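Local structure of phospholethanolamine N-methyltransferase 2 (Haemonchus contortus, 4KRI) at residues S295-Q300 / L323-G328; V329-L334 / L349-Q354; E370-R375 / H422-F427. The protein probably catalyses the S-adenosylmethionine-dependent N-methylation of phosphorylated ethanolamines on the nematode route to phosphocholine. All blocks are in the same frame, centred on the assembly; numbering follows the deposited sequence.

Interaction 1 of 3, residues S295-Q300 / L323-G328. With SAH (S-adenosyl-L-homocysteine), chain D; 1SH (2-(methylamino)ethyl dihydrogen phosphate), chain E.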
loop_
_atom_site.group_PDB
_atom_site.type_symbol
_atom_site.label_atom_id
_atom_site.label_comp_id
_atom_site.label_asym_id
_atom_site.label_seq_id
_atom_site.Cartn_x
_atom_site.Cartn_y
_atom_site.Cartn_z
ATOM N N SER A 295 -7.374 -10.454 -1.792
ATOM C CA SER A 295 -5.955 -10.263 -2.047
ATOM C C SER A 295 -5.558 -11.101 -3.228
ATOM O O SER A 295 -5.665 -12.320 -3.190
ATOM C CB SER A 295 -5.109 -10.619 -0.832
ATOM O OG SER A 295 -3.745 -10.347 -1.124
ATOM N N ARG A 296 -5.109 -10.446 -4.290
ATOM C CA ARG A 296 -4.837 -11.165 -5.530
ATOM C C ARG A 296 -3.340 -11.229 -5.833
ATOM O O ARG A 296 -2.740 -10.227 -6.246
ATOM C CB ARG A 296 -5.601 -10.457 -6.650
ATOM C CG ARG A 296 -5.461 -11.098 -7.995
ATOM C CD ARG A 296 -6.305 -12.351 -8.148
ATOM N NE ARG A 296 -5.623 -13.166 -9.141
ATOM C CZ ARG A 296 -5.716 -12.949 -10.446
ATOM N NH1 ARG A 296 -6.527 -11.995 -10.894
ATOM N NH2 ARG A 296 -5.025 -13.689 -11.297
ATOM N N ASP A 297 -2.747 -12.393 -5.569
ATOM C CA ASP A 297 -1.363 -12.690 -5.911
ATOM C C ASP A 297 -0.378 -11.735 -5.243
ATOM O O ASP A 297 0.596 -11.282 -5.849
ATOM C CB ASP A 297 -1.216 -12.760 -7.438
ATOM C CG ASP A 297 -2.132 -13.811 -8.041
ATOM O OD1 ASP A 297 -2.341 -14.861 -7.385
ATOM O OD2 ASP A 297 -2.677 -13.589 -9.135
ATOM N N CYS A 298 -0.641 -11.482 -3.962
ATOM C CA CYS A 298 0.174 -10.608 -3.132
ATOM C C CYS A 298 0.887 -11.375 -2.021
ATOM O O CYS A 298 2.064 -11.128 -1.747
ATOM C CB CYS A 298 -0.721 -9.526 -2.504
ATOM S SG CYS A 298 -0.081 -8.735 -0.992
ATOM N N ILE A 299 0.191 -12.303 -1.373
ATOM C CA ILE A 299 0.687 -12.737 -0.067
ATOM C C ILE A 299 1.890 -13.668 -0.092
ATOM O O ILE A 299 2.456 -13.942 0.954
ATOM C CB ILE A 299 -0.420 -13.252 0.898
ATOM C CG1 ILE A 299 -0.897 -14.646 0.512
ATOM C CG2 ILE A 299 -1.581 -12.254 0.966
ATOM C CD1 ILE A 299 -1.651 -15.355 1.654
ATOM N N GLN A 300 2.317 -14.112 -1.271
ATOM C CA GLN A 300 3.604 -14.806 -1.354
ATOM C C GLN A 300 4.762 -13.876 -0.958
ATOM O O GLN A 300 5.868 -14.339 -0.677
ATOM C CB GLN A 300 3.837 -15.425 -2.745
ATOM C CG GLN A 300 4.086 -14.423 -3.869
ATOM C CD GLN A 300 2.809 -13.847 -4.432
ATOM O OE1 GLN A 300 1.742 -14.464 -4.344
ATOM N NE2 GLN A 300 2.904 -12.660 -5.014
ATOM N N LEU A 323 -11.079 -13.689 0.466
ATOM C CA LEU A 323 -10.723 -14.484 -0.701
ATOM C C LEU A 323 -9.338 -14.059 -1.145
ATOM O O LEU A 323 -9.075 -12.876 -1.339
ATOM C CB LEU A 323 -11.747 -14.291 -1.822
ATOM C CG LEU A 323 -11.682 -15.269 -2.995
ATOM C CD1 LEU A 323 -13.049 -15.424 -3.642
ATOM C CD2 LEU A 323 -10.667 -14.800 -4.019
ATOM N N ILE A 324 -8.441 -15.032 -1.277
ATOM C CA ILE A 324 -7.050 -14.758 -1.631
ATOM C C ILE A 324 -6.601 -15.741 -2.716
ATOM O O ILE A 324 -6.932 -16.930 -2.659
ATOM C CB ILE A 324 -6.129 -14.943 -0.389
ATOM C CG1 ILE A 324 -6.563 -14.018 0.758
ATOM C CG2 ILE A 324 -4.658 -14.699 -0.735
ATOM C CD1 ILE A 324 -5.841 -14.287 2.080
ATOM N N THR A 325 -5.870 -15.247 -3.711
ATOM C CA THR A 325 -5.101 -16.128 -4.586
ATOM C C THR A 325 -3.633 -15.813 -4.363
ATOM O O THR A 325 -3.290 -14.688 -4.048
ATOM C CB THR A 325 -5.464 -15.994 -6.090
ATOM O OG1 THR A 325 -4.977 -14.742 -6.598
ATOM C CG2 THR A 325 -6.977 -16.091 -6.300
ATOM N N MET A 326 -2.761 -16.813 -4.505
ATOM C CA MET A 326 -1.352 -16.580 -4.207
ATOM C C MET A 326 -0.480 -17.581 -4.938
ATOM O O MET A 326 -0.936 -18.675 -5.259
ATOM C CB MET A 326 -1.116 -16.706 -2.695
ATOM C CG MET A 326 -1.367 -18.115 -2.183
ATOM S SD MET A 326 -1.609 -18.336 -0.395
ATOM C CE MET A 326 -3.326 -18.866 -0.389
ATOM N N TYR A 327 0.774 -17.221 -5.195
ATOM C CA TYR A 327 1.759 -18.240 -5.567
ATOM C C TYR A 327 1.957 -19.110 -4.335
ATOM O O TYR A 327 2.023 -18.587 -3.217
ATOM C CB TYR A 327 3.102 -17.598 -5.947
ATOM C CG TYR A 327 3.170 -16.915 -7.308
ATOM C CD1 TYR A 327 2.083 -16.898 -8.170
ATOM C CD2 TYR A 327 4.351 -16.297 -7.731
ATOM C CE1 TYR A 327 2.163 -16.263 -9.421
ATOM C CE2 TYR A 327 4.446 -15.682 -8.980
ATOM C CZ TYR A 327 3.352 -15.668 -9.816
ATOM O OH TYR A 327 3.456 -15.050 -11.050
ATOM N N GLY A 328 2.046 -20.425 -4.527
ATOM C CA GLY A 328 2.341 -21.335 -3.432
ATOM C C GLY A 328 3.375 -22.364 -3.839
ATOM O O GLY A 328 3.847 -22.365 -4.979
HETATM N N SAH D . -3.514 -7.272 -6.770
HETATM C CA SAH D . -2.877 -6.573 -7.917
HETATM C CB SAH D . -1.322 -6.450 -7.672
HETATM C CG SAH D . -0.502 -7.736 -7.678
HETATM S SD SAH D . 1.261 -7.438 -7.333
HETATM C C SAH D . -3.246 -7.194 -9.205
HETATM O O SAH D . -4.056 -8.109 -9.239
HETATM O OXT SAH D . -2.918 -6.643 -10.243
HETATM C "C5'" SAH D . 1.520 -7.651 -5.562
HETATM C "C4'" SAH D . 1.440 -6.461 -4.786
HETATM O "O4'" SAH D . 1.445 -6.824 -3.380
HETATM C "C3'" SAH D . 2.650 -5.629 -4.978
HETATM O "O3'" SAH D . 2.255 -4.371 -5.481
HETATM C "C2'" SAH D . 3.249 -5.485 -3.651
HETATM O "O2'" SAH D . 3.794 -4.204 -3.432
HETATM C "C1'" SAH D . 2.101 -5.775 -2.742
HETATM N N9 SAH D . 2.529 -6.133 -1.345
HETATM C C8 SAH D . 3.400 -7.103 -0.982
HETATM N N7 SAH D . 3.449 -7.140 0.353
HETATM C C5 SAH D . 2.599 -6.214 0.844
HETATM C C6 SAH D . 2.254 -5.822 2.144
HETATM N N6 SAH D . 2.824 -6.414 3.249
HETATM N N1 SAH D . 1.344 -4.833 2.284
HETATM C C2 SAH D . 0.781 -4.243 1.224
HETATM N N3 SAH D . 1.086 -4.603 -0.036
HETATM C C4 SAH D . 1.998 -5.569 -0.252
HETATM O O4 1SH E . 5.801 -14.271 -11.782
HETATM P P1 1SH E . 6.700 -13.233 -11.115
HETATM O O1 1SH E . 7.549 -13.828 -10.062
HETATM O O3 1SH E . 7.603 -12.551 -12.212
HETATM O O2 1SH E . 5.776 -12.153 -10.418
HETATM C C1 1SH E . 4.825 -11.563 -11.140
HETATM C C2 1SH E . 3.835 -10.705 -10.363
HETATM N N1 1SH E . 2.965 -11.380 -9.441
HETATM C C3 1SH E . 2.256 -10.390 -8.714
HETATM O O HOH W 1 -2.542 -12.597 -2.308
#
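Thr325 OG1 is gripped by two side chains from the neighbouring strand end. It donates to Asp297 OD1 at 2.8 Å, from above the carboxylate plane (62° out of it), and takes a weak bond from Arg296 NE, 3.1 Å away and at the edge of the guanidinium. The other carboxylate oxygen closes the triangle, with Asp297 OD2 salt-bridged to Arg296 NE at 3.0 Å. Trp424 NE1 also binds Asp297 OD1, and the terminal nitrogens of Arg296 run on to Asn210 and to the carbonyl of Pro204, so both groups are probably held in fixed rotations. This is the tight half of the contact. Behind it, Ser295-Arg296 pair in parallel with Ile324-Thr325, and on the face carrying Ser295 and Ile324 the Ile299 CD1 methyl packs 3.6 Å from Met326 SD. Asp297 N donates to Thr325 O at 2.8 Å, the last direct backbone link.

Beyond Asp297 the backbones diverge, and the links are made by a water and a side chain. The water donates to Thr325 O, accepts from Cys298 N and is hydrogen-bonded to Ser295 OG, which also bonds the carbonyl of Ile229. Farther along, Gln300 folds back on itself, CG lying between backbone N and carbonyl carbon (chi1 70°) and the chain bending again at chi2 (-82°). Its amide is the bridge, OE1 accepting from Tyr327 N at 3.0 Å while NE2 donates to Asp297 O at 2.8 Å. Tyr327 OH reaches onward to the phosphate, donating a hydrogen bond to 1SH O4 at 2.6 Å, and Arg296 O accepts from the amino group of S-adenosylhomocysteine. Cofactor and phosphobase thus meet at the C-terminal ends of adjacent parallel strands, the active-site position of the Rossmann-like class I methyltransferase fold.

Interaction 2 of 3, residues V329-L334 / L349-Q354; sequences VGHGTL and LKNLEQ
Val329 N donates to Lys350 O at 3.0 Å, tying the end of strand 320-329 to the turn that leads into helix 352-362. Beside this bond Val329 CB packs 3.9 Å from Leu349 CB, and the CG1 branch of the valine lies against the Lys350 carbonyl group. Leu349 itself continues inward against Phe338 and Val342 of helix 336-345.

Asn351 carries the next layer. Its CB rests 3.6 Å from Val329 O. From there CG takes the position between backbone N and carbonyl carbon (chi1 62°), which turns the amide back over the start of the helix. OD1 accepts from Gln354 N at 2.8 Å, almost straight on to the Asn351 side-chain carbonyl. On the other arm, ND2 donates to a water 3.0 Å away, and the same water donates to Gly330 O, making a bridge to the other segment. A second water, donating to Val329 O, is only weakly held by Leu352 N.

At the solvent-exposed side His331 and Glu353 approach from opposite directions. His331 NE2 donates to Glu353 OE2 at 2.7 Å, a short but bent bond, with an N-H...O angle of 134°; ring and carboxylate planes lie 20° apart. This link joins the loop to the first turn of the helix.

The cap is reciprocal, for Asn351 N donates to Gln354 OE1 at 2.9 Å. Each of the two side chains thus accepts from the other's backbone N-H, which is the definition of a capping box, here closing the N-terminus of helix 352-362.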
loop_
_atom_site.group_PDB
_atom_site.type_symbol
_atom_site.label_atom_id
_atom_site.label_comp_id
_atom_site.label_asym_id
_atom_site.label_seq_id
_atom_site.Cartn_x
_atom_site.Cartn_y
_atom_site.Cartn_z
ATOM N N VAL A 329 3.738 -23.241 -2.911
ATOM C CA VAL A 329 4.689 -24.301 -3.234
ATOM C C VAL A 329 3.945 -25.630 -3.340
ATOM O O VAL A 329 3.012 -25.898 -2.570
ATOM C CB VAL A 329 5.843 -24.372 -2.207
ATOM C CG1 VAL A 329 5.316 -24.610 -0.803
ATOM C CG2 VAL A 329 6.853 -25.445 -2.597
ATOM N N GLY A 330 4.339 -26.438 -4.322
ATOM C CA GLY A 330 3.713 -27.720 -4.573
ATOM C C GLY A 330 4.378 -28.824 -3.779
ATOM O O GLY A 330 5.105 -28.563 -2.811
ATOM N N HIS A 331 4.131 -30.063 -4.179
ATOM C CA HIS A 331 4.639 -31.196 -3.418
ATOM C C HIS A 331 5.733 -31.968 -4.144
ATOM O O HIS A 331 6.122 -33.049 -3.711
ATOM C CB HIS A 331 3.496 -32.129 -3.018
ATOM C CG HIS A 331 2.564 -31.525 -2.015
ATOM N ND1 HIS A 331 1.520 -30.699 -2.373
ATOM C CD2 HIS A 331 2.538 -31.602 -0.663
ATOM C CE1 HIS A 331 0.881 -30.306 -1.286
ATOM N NE2 HIS A 331 1.478 -30.838 -0.234
ATOM N N GLY A 332 6.230 -31.415 -5.241
ATOM C CA GLY A 332 7.310 -32.060 -5.969
ATOM C C GLY A 332 8.672 -31.749 -5.378
ATOM O O GLY A 332 8.804 -30.889 -4.507
ATOM N N THR A 333 9.690 -32.454 -5.857
ATOM C CA THR A 333 11.054 -32.204 -5.431
ATOM C C THR A 333 11.515 -30.854 -5.961
ATOM O O THR A 333 11.516 -30.620 -7.170
ATOM C CB THR A 333 11.999 -33.301 -5.953
ATOM O OG1 THR A 333 11.434 -34.594 -5.674
ATOM C CG2 THR A 333 13.359 -33.179 -5.282
ATOM N N LEU A 334 11.912 -29.973 -5.053
ATOM C CA LEU A 334 12.286 -28.611 -5.426
ATOM C C LEU A 334 13.602 -28.580 -6.204
ATOM O O LEU A 334 14.581 -29.194 -5.793
ATOM C CB LEU A 334 12.395 -27.729 -4.179
ATOM C CG LEU A 334 11.120 -27.587 -3.341
ATOM C CD1 LEU A 334 11.243 -26.430 -2.361
ATOM C CD2 LEU A 334 9.901 -27.411 -4.236
ATOM N N LEU A 349 6.701 -18.972 0.420
ATOM C CA LEU A 349 5.630 -19.829 -0.103
ATOM C C LEU A 349 5.106 -20.855 0.892
ATOM O O LEU A 349 5.868 -21.444 1.675
ATOM C CB LEU A 349 6.087 -20.563 -1.365
ATOM C CG LEU A 349 6.606 -19.698 -2.511
ATOM C CD1 LEU A 349 7.178 -20.601 -3.605
ATOM C CD2 LEU A 349 5.507 -18.782 -3.054
ATOM N N LYS A 350 3.797 -21.078 0.832
ATOM C CA LYS A 350 3.132 -22.090 1.645
ATOM C C LYS A 350 2.345 -23.023 0.740
ATOM O O LYS A 350 2.080 -22.689 -0.420
ATOM C CB LYS A 350 2.153 -21.423 2.609
ATOM C CG LYS A 350 2.769 -20.423 3.556
ATOM C CD LYS A 350 2.631 -20.907 4.976
ATOM C CE LYS A 350 2.592 -19.758 5.957
ATOM N NZ LYS A 350 3.893 -19.048 6.084
ATOM N N ASN A 351 1.955 -24.180 1.274
ATOM C CA ASN A 351 1.037 -25.066 0.560
ATOM C C ASN A 351 -0.382 -24.910 1.091
ATOM O O ASN A 351 -0.610 -24.138 2.027
ATOM C CB ASN A 351 1.513 -26.532 0.589
ATOM C CG ASN A 351 1.585 -27.104 1.996
ATOM O OD1 ASN A 351 0.784 -26.771 2.864
ATOM N ND2 ASN A 351 2.541 -28.002 2.217
ATOM N N LEU A 352 -1.343 -25.607 0.491
ATOM C CA LEU A 352 -2.739 -25.407 0.883
ATOM C C LEU A 352 -3.012 -25.916 2.297
ATOM O O LEU A 352 -3.842 -25.344 3.026
ATOM C CB LEU A 352 -3.688 -26.080 -0.109
ATOM C CG LEU A 352 -3.891 -25.371 -1.453
ATOM C CD1 LEU A 352 -4.838 -26.166 -2.342
ATOM C CD2 LEU A 352 -4.417 -23.976 -1.241
ATOM N N GLU A 353 -2.316 -26.981 2.673
ATOM C CA GLU A 353 -2.460 -27.554 4.005
ATOM C C GLU A 353 -2.106 -26.498 5.033
ATOM O O GLU A 353 -2.766 -26.366 6.062
ATOM C CB GLU A 353 -1.527 -28.762 4.180
ATOM C CG GLU A 353 -1.784 -29.927 3.228
ATOM C CD GLU A 353 -0.523 -30.734 2.917
ATOM O OE1 GLU A 353 0.307 -30.930 3.829
ATOM O OE2 GLU A 353 -0.358 -31.172 1.754
ATOM N N GLN A 354 -1.042 -25.752 4.748
ATOM C CA GLN A 354 -0.559 -24.760 5.697
ATOM C C GLN A 354 -1.517 -23.587 5.820
ATOM O O GLN A 354 -1.774 -23.089 6.919
ATOM C CB GLN A 354 0.842 -24.297 5.295
ATOM C CG GLN A 354 1.897 -25.374 5.538
ATOM C CD GLN A 354 3.233 -25.030 4.921
ATOM O OE1 GLN A 354 3.304 -24.567 3.782
ATOM N NE2 GLN A 354 4.300 -25.250 5.671
HETATM O O HOH W 2 0.265 -25.791 -2.432
HETATM O O HOH W 3 4.436 -28.486 -0.047
#

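Interaction 3 of 3, residues E370-R375 / H422-F427; sequences ENMTPR and HNWNFF
His422 O lies 3.8 Å from Thr373 CG2, where strand 422-430 begins its antiparallel run beside strand 367-371. These are the last two strands along the chain; 422-430 lies between 320-329 and 367-371 and runs antiparallel to both, as the final strand does in the class I methyltransferase fold.

At Asn423 the backbone presses close to the same threonine, CA sitting 3.1 Å from Thr373 OG1. The hydroxyl is also the acceptor for Trp424 N. Asn371 OD1, in turn, accepts from Thr373 N at 3.0 Å, an Asx turn where the strand passes into helix 373-389.

Trp424 supplies the main side-chain contact. While its O receives Met372 N at 2.8 Å, its indole extends with CG anti to the backbone N (chi1 -171°) and passes under the methionine. The Met372 CE methyl stands 3.5 Å from the centroid of the Trp424 six-membered ring, only 3° off the normal, a CH-pi contact square over the face. Arg375 approaches the rim instead, its CG lying in the ring plane 4.0 Å from Trp424 CZ3; its guanidinium continues to Gln209 and Glu378.

Asn425 forms a non-hydrogen-bonded pair with Asn371, and the two amide planes stand nearly perpendicular, 83° apart. The next pair, Phe426 with Glu370, is joined by backbone bonds in both directions, Phe426 N reaching Glu370 O at 2.9 Å. Arg216 links this pair further, salt-bridged to Glu370 and in cation-pi contact with the Phe426 ring. The methionine serves both aromatics: above Trp424 with its methyl, and with its sulfur at Phe426, where Met372 SD lies 3.7 Å from Phe426 CB, oblique to the ring.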
loop_
_atom_site.group_PDB
_atom_site.type_symbol
_atom_site.label_atom_id
_atom_site.label_comp_id
_atom_site.label_asym_id
_atom_site.label_seq_id
_atom_site.Cartn_x
_atom_site.Cartn_y
_atom_site.Cartn_z
ATOM N N GLU A 370 -8.287 -24.364 -3.047
ATOM C CA GLU A 370 -8.174 -25.001 -4.357
ATOM C C GLU A 370 -6.807 -24.848 -4.990
ATOM O O GLU A 370 -6.211 -23.779 -4.945
ATOM C CB GLU A 370 -9.230 -24.453 -5.317
ATOM C CG GLU A 370 -9.112 -25.037 -6.719
ATOM C CD GLU A 370 -10.347 -24.800 -7.563
ATOM O OE1 GLU A 370 -11.467 -24.978 -7.037
ATOM O OE2 GLU A 370 -10.196 -24.450 -8.755
ATOM N N ASN A 371 -6.313 -25.933 -5.590
ATOM C CA ASN A 371 -5.087 -25.875 -6.359
ATOM C C ASN A 371 -5.432 -25.487 -7.795
ATOM O O ASN A 371 -5.936 -26.310 -8.552
ATOM C CB ASN A 371 -4.383 -27.239 -6.327
ATOM C CG ASN A 371 -3.113 -27.264 -7.156
ATOM O OD1 ASN A 371 -2.676 -26.237 -7.676
ATOM N ND2 ASN A 371 -2.506 -28.443 -7.274
ATOM N N MET A 372 -5.168 -24.231 -8.160
ATOM C CA MET A 372 -5.527 -23.729 -9.487
ATOM C C MET A 372 -4.355 -23.761 -10.444
ATOM O O MET A 372 -4.352 -23.070 -11.466
ATOM C CB MET A 372 -6.066 -22.296 -9.397
ATOM C CG MET A 372 -7.273 -22.155 -8.520
ATOM S SD MET A 372 -7.957 -20.468 -8.608
ATOM C CE MET A 372 -6.554 -19.429 -8.142
ATOM N N THR A 373 -3.352 -24.567 -10.118
ATOM C CA THR A 373 -2.170 -24.649 -10.961
ATOM C C THR A 373 -2.463 -24.992 -12.438
ATOM O O THR A 373 -1.812 -24.438 -13.329
ATOM C CB THR A 373 -1.125 -25.584 -10.348
ATOM O OG1 THR A 373 -0.843 -25.137 -9.016
ATOM C CG2 THR A 373 0.151 -25.583 -11.167
ATOM N N PRO A 374 -3.449 -25.876 -12.711
ATOM C CA PRO A 374 -3.715 -26.115 -14.136
ATOM C C PRO A 374 -4.193 -24.882 -14.898
ATOM O O PRO A 374 -3.838 -24.740 -16.068
ATOM C CB PRO A 374 -4.817 -27.179 -14.109
ATOM C CG PRO A 374 -4.552 -27.940 -12.843
ATOM C CD PRO A 374 -4.129 -26.875 -11.861
ATOM N N ARG A 375 -4.984 -24.015 -14.267
ATOM C CA ARG A 375 -5.364 -22.759 -14.904
ATOM C C ARG A 375 -4.151 -21.828 -15.060
ATOM O O ARG A 375 -3.996 -21.171 -16.083
ATOM C CB ARG A 375 -6.482 -22.069 -14.107
ATOM C CG ARG A 375 -6.894 -20.712 -14.663
ATOM C CD ARG A 375 -7.492 -20.807 -16.058
ATOM N NE ARG A 375 -7.769 -19.467 -16.578
ATOM C CZ ARG A 375 -7.548 -19.085 -17.831
ATOM N NH1 ARG A 375 -7.045 -19.940 -18.711
ATOM N NH2 ARG A 375 -7.825 -17.840 -18.203
ATOM N N HIS A 422 6.083 -24.868 -8.341
ATOM C CA HIS A 422 5.299 -23.630 -8.363
ATOM C C HIS A 422 3.819 -23.974 -8.484
ATOM O O HIS A 422 3.411 -24.621 -9.445
ATOM C CB HIS A 422 5.741 -22.801 -9.576
ATOM C CG HIS A 422 5.299 -21.375 -9.551
ATOM N ND1 HIS A 422 6.041 -20.354 -10.107
ATOM C CD2 HIS A 422 4.173 -20.792 -9.061
ATOM C CE1 HIS A 422 5.403 -19.209 -9.952
ATOM N NE2 HIS A 422 4.269 -19.448 -9.322
ATOM N N ASN A 423 3.012 -23.547 -7.514
ATOM C CA ASN A 423 1.570 -23.738 -7.598
ATOM C C ASN A 423 0.842 -22.396 -7.533
ATOM O O ASN A 423 1.404 -21.390 -7.087
ATOM C CB ASN A 423 1.066 -24.644 -6.458
ATOM C CG ASN A 423 1.256 -26.126 -6.737
ATOM O OD1 ASN A 423 2.007 -26.521 -7.636
ATOM N ND2 ASN A 423 0.578 -26.961 -5.955
ATOM N N TRP A 424 -0.413 -22.384 -7.972
ATOM C CA TRP A 424 -1.223 -21.166 -7.903
ATOM C C TRP A 424 -2.450 -21.529 -7.093
ATOM O O TRP A 424 -3.289 -22.315 -7.551
ATOM C CB TRP A 424 -1.617 -20.681 -9.299
ATOM C CG TRP A 424 -2.271 -19.309 -9.287
ATOM C CD1 TRP A 424 -1.916 -18.245 -8.507
ATOM C CD2 TRP A 424 -3.405 -18.878 -10.061
ATOM N NE1 TRP A 424 -2.745 -17.172 -8.769
ATOM C CE2 TRP A 424 -3.672 -17.542 -9.712
ATOM C CE3 TRP A 424 -4.218 -19.500 -11.020
ATOM C CZ2 TRP A 424 -4.716 -16.806 -10.288
ATOM C CZ3 TRP A 424 -5.256 -18.770 -11.596
ATOM C CH2 TRP A 424 -5.497 -17.438 -11.223
ATOM N N ASN A 425 -2.539 -20.985 -5.879
ATOM C CA ASN A 425 -3.523 -21.438 -4.901
ATOM C C ASN A 425 -4.650 -20.445 -4.628
ATOM O O ASN A 425 -4.443 -19.237 -4.692
ATOM C CB ASN A 425 -2.827 -21.778 -3.582
ATOM C CG ASN A 425 -1.978 -23.031 -3.680
ATOM O OD1 ASN A 425 -2.236 -23.902 -4.513
ATOM N ND2 ASN A 425 -0.976 -23.138 -2.812
ATOM N N PHE A 426 -5.823 -20.986 -4.304
ATOM C CA PHE A 426 -7.022 -20.220 -3.974
ATOM C C PHE A 426 -7.429 -20.537 -2.532
ATOM O O PHE A 426 -7.392 -21.694 -2.105
ATOM C CB PHE A 426 -8.146 -20.634 -4.930
ATOM C CG PHE A 426 -9.503 -20.068 -4.581
ATOM C CD1 PHE A 426 -9.935 -18.893 -5.165
ATOM C CD2 PHE A 426 -10.355 -20.732 -3.706
ATOM C CE1 PHE A 426 -11.181 -18.366 -4.860
ATOM C CE2 PHE A 426 -11.599 -20.219 -3.393
ATOM C CZ PHE A 426 -12.015 -19.031 -3.971
ATOM N N PHE A 427 -7.803 -19.513 -1.780
ATOM C CA PHE A 427 -8.303 -19.687 -0.422
ATOM C C PHE A 427 -9.479 -18.739 -0.211
ATOM O O PHE A 427 -9.412 -17.568 -0.577
ATOM C CB PHE A 427 -7.196 -19.393 0.596
ATOM C CG PHE A 427 -7.704 -19.029 1.964
ATOM C CD1 PHE A 427 -8.252 -19.994 2.805
ATOM C CD2 PHE A 427 -7.611 -17.725 2.417
ATOM C CE1 PHE A 427 -8.726 -19.646 4.068
ATOM C CE2 PHE A 427 -8.087 -17.368 3.676
ATOM C CZ PHE A 427 -8.639 -18.332 4.503
#

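In the fold
The three contacts follow one another along the chain on the same side of its centre. Interactions 1 and 3 share a sheet, their centres about 10 Å apart: strand 320-329 is flanked by strands 290-296 and 422-430, the latter pairing in turn with 367-371. Interaction 2 lies nearer the surface, about 14 Å from interaction 1 and 11 Å from interaction 3, where the chain leaves strand 320-329 and later enters helix 352-362. Leu349 packs on Gln300 and Tyr327, and Leu352 on Asn371 and Asn425, joining it to both. The ends of strands 290-296 and 320-329 contribute ligand-pocket residues in interaction 1, while interactions 2 and 3 pack around them in the same methyltransferase domain.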